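Local coordinates for protein serine protease inhibitor 4, isoform B (Drosophila melanogaster, PDB 4P0O) that probably inhibits serine and cysteine endopeptidases, as a member of the serpin family, at residues E32-S37 / W374-R379. Numbering follows the deposited sequence.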
loop_
_atom_site.group_PDB
_atom_site.type_symbol
_atom_site.label_atom_id
_atom_site.label_comp_id
_atom_site.label_asym_id
_atom_site.label_seq_id
_atom_site.Cartn_x
_atom_site.Cartn_y
_atom_site.Cartn_z
ATOM N N GLU A 32 3.129 9.427 13.870
ATOM C CA GLU A 32 1.936 8.593 13.840
ATOM C C GLU A 32 2.216 7.278 13.162
ATOM O O GLU A 32 3.168 7.144 12.388
ATOM C CB GLU A 32 0.767 9.321 13.175
ATOM C CG GLU A 32 0.710 9.316 11.666
ATOM C CD GLU A 32 -0.560 9.992 11.157
ATOM O OE1 GLU A 32 -0.532 11.221 10.932
ATOM O OE2 GLU A 32 -1.596 9.298 11.010
ATOM N N ASN A 33 1.376 6.303 13.470
ATOM C CA ASN A 33 1.495 4.985 12.871
ATOM C C ASN A 33 1.156 5.038 11.394
ATOM O O ASN A 33 0.036 5.368 11.024
ATOM C CB ASN A 33 0.569 3.997 13.567
ATOM C CG ASN A 33 0.948 3.745 15.006
ATOM O OD1 ASN A 33 2.044 4.070 15.442
ATOM N ND2 ASN A 33 0.030 3.146 15.755
ATOM N N ILE A 34 2.126 4.703 10.554
ATOM C CA ILE A 34 1.907 4.642 9.127
ATOM C C ILE A 34 1.399 3.263 8.748
ATOM O O ILE A 34 1.860 2.266 9.292
ATOM C CB ILE A 34 3.200 4.966 8.372
ATOM C CG1 ILE A 34 3.592 6.417 8.652
ATOM C CG2 ILE A 34 3.037 4.736 6.875
ATOM C CD1 ILE A 34 4.961 6.779 8.161
ATOM N N VAL A 35 0.426 3.223 7.848
ATOM C CA VAL A 35 0.108 1.994 7.120
ATOM C C VAL A 35 -0.372 2.403 5.741
ATOM O O VAL A 35 -1.148 3.366 5.600
ATOM C CB VAL A 35 -0.949 1.115 7.851
ATOM C CG1 VAL A 35 -2.274 1.848 8.088
ATOM C CG2 VAL A 35 -1.181 -0.189 7.084
ATOM N N PHE A 36 0.128 1.707 4.724
ATOM C CA PHE A 36 -0.275 1.971 3.355
ATOM C C PHE A 36 -0.062 0.726 2.507
ATOM O O PHE A 36 0.657 -0.193 2.908
ATOM C CB PHE A 36 0.471 3.178 2.753
ATOM C CG PHE A 36 1.941 2.965 2.443
ATOM C CD1 PHE A 36 2.900 2.905 3.446
ATOM C CD2 PHE A 36 2.363 2.899 1.118
ATOM C CE1 PHE A 36 4.249 2.735 3.127
ATOM C CE2 PHE A 36 3.700 2.741 0.793
ATOM C CZ PHE A 36 4.641 2.661 1.780
ATOM N N SER A 37 -0.696 0.716 1.347
ATOM C CA SER A 37 -0.477 -0.343 0.368
ATOM C C SER A 37 0.261 0.233 -0.830
ATOM O O SER A 37 -0.343 0.891 -1.683
ATOM C CB SER A 37 -1.790 -0.965 -0.079
ATOM O OG SER A 37 -1.552 -1.855 -1.178
ATOM N N TRP A 374 2.668 -1.912 3.993
ATOM C CA TRP A 374 3.874 -1.517 4.680
ATOM C C TRP A 374 3.458 -0.511 5.747
ATOM O O TRP A 374 2.614 0.351 5.495
ATOM C CB TRP A 374 4.878 -0.907 3.695
ATOM C CG TRP A 374 6.261 -0.802 4.182
ATOM C CD1 TRP A 374 6.674 -0.257 5.369
ATOM C CD2 TRP A 374 7.451 -1.210 3.494
ATOM N NE1 TRP A 374 8.040 -0.326 5.470
ATOM C CE2 TRP A 374 8.545 -0.889 4.329
ATOM C CE3 TRP A 374 7.699 -1.806 2.254
ATOM C CZ2 TRP A 374 9.868 -1.171 3.975
ATOM C CZ3 TRP A 374 9.024 -2.085 1.899
ATOM C CH2 TRP A 374 10.084 -1.762 2.754
ATOM N N GLY A 375 4.003 -0.657 6.945
ATOM C CA GLY A 375 3.669 0.261 8.018
ATOM C C GLY A 375 4.677 0.315 9.128
ATOM O O GLY A 375 5.727 -0.335 9.091
ATOM N N SER A 376 4.350 1.147 10.117
ATOM C CA SER A 376 5.138 1.292 11.326
ATOM C C SER A 376 4.206 1.402 12.522
ATOM O O SER A 376 3.098 1.930 12.428
ATOM C CB SER A 376 6.015 2.534 11.259
ATOM O OG SER A 376 5.165 3.670 11.181
ATOM N N VAL A 377 4.666 0.888 13.644
ATOM C CA VAL A 377 4.018 1.126 14.914
ATOM C C VAL A 377 4.937 1.999 15.738
ATOM O O VAL A 377 5.990 1.548 16.142
ATOM C CB VAL A 377 3.712 -0.175 15.651
ATOM C CG1 VAL A 377 3.117 0.119 17.025
ATOM C CG2 VAL A 377 2.752 -1.010 14.818
ATOM N N VAL A 378 4.547 3.250 15.962
ATOM C CA VAL A 378 5.376 4.173 16.750
ATOM C C VAL A 378 4.684 4.553 18.025
ATOM O O VAL A 378 5.323 4.961 18.991
ATOM C CB VAL A 378 5.740 5.452 15.965
ATOM C CG1 VAL A 378 6.344 5.071 14.601
ATOM C CG2 VAL A 378 4.542 6.358 15.792
ATOM N N ARG A 379 3.361 4.439 18.038
ATOM C CA ARG A 379 2.624 4.709 19.267
ATOM C C ARG A 379 1.375 3.844 19.370
ATOM O O ARG A 379 0.822 3.378 18.376
ATOM C CB ARG A 379 2.250 6.178 19.350
ATOM C CG ARG A 379 1.238 6.587 18.315
ATOM C CD ARG A 379 0.908 8.062 18.378
ATOM N NE ARG A 379 -0.031 8.412 17.318
ATOM C CZ ARG A 379 -0.498 9.634 17.093
ATOM N NH1 ARG A 379 -0.117 10.648 17.857
ATOM N NH2 ARG A 379 -1.347 9.837 16.096
HETATM O O HOH W 1 -1.434 6.761 15.083
#
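Asn33 meets the backbone of Val378 and Arg379 where the C-terminal strand of the serpin fold, 370-377, runs antiparallel to the short edge strand 35-36 that leads into helix 38-49. Its amide does the work that strand pairing does further along. OD1 takes two backbone donors: Arg379 N lies in the carbonyl plane on a lone pair, at 2.9 Å, while Val378 N, 2.7 Å from the same OD1, is tilted 34° out of it. ND2 gives a hydrogen to Arg379 O, which lies close to the amide plane of Asn33, so three bonds fix the flip of the group. CG sits beside the backbone N (chi1 -65°), which brings the amide across to the chain leaving the strand at Val378 and Arg379. With an alanine in place of Asn33, the Val378 and Arg379 amides would probably lose their shared acceptor and Arg379 O its donor.

Ile34 N donates to the hydroxyl Ser376 OG at 3.3 Å, and Ser376 N returns a bond to Ile34 O. Phe36 and Trp374 form an antiparallel hydrogen-bonded pair, Phe36 N to Trp374 O and Trp374 N to Phe36 O each at 2.9 Å. Their side chains lie side by side against helix 6-28; the Phe36 ring and the five-membered ring of Trp374 are near parallel (24°) but slid apart, barely overlapping, and Phe36 CE1 touches Trp374 CB at 3.7 Å. At the other end the Arg379 guanidinium lays one face over Glu32 CA, and a water accepts from both Asn33 N and Arg379 NE, the latter at 3.1 Å.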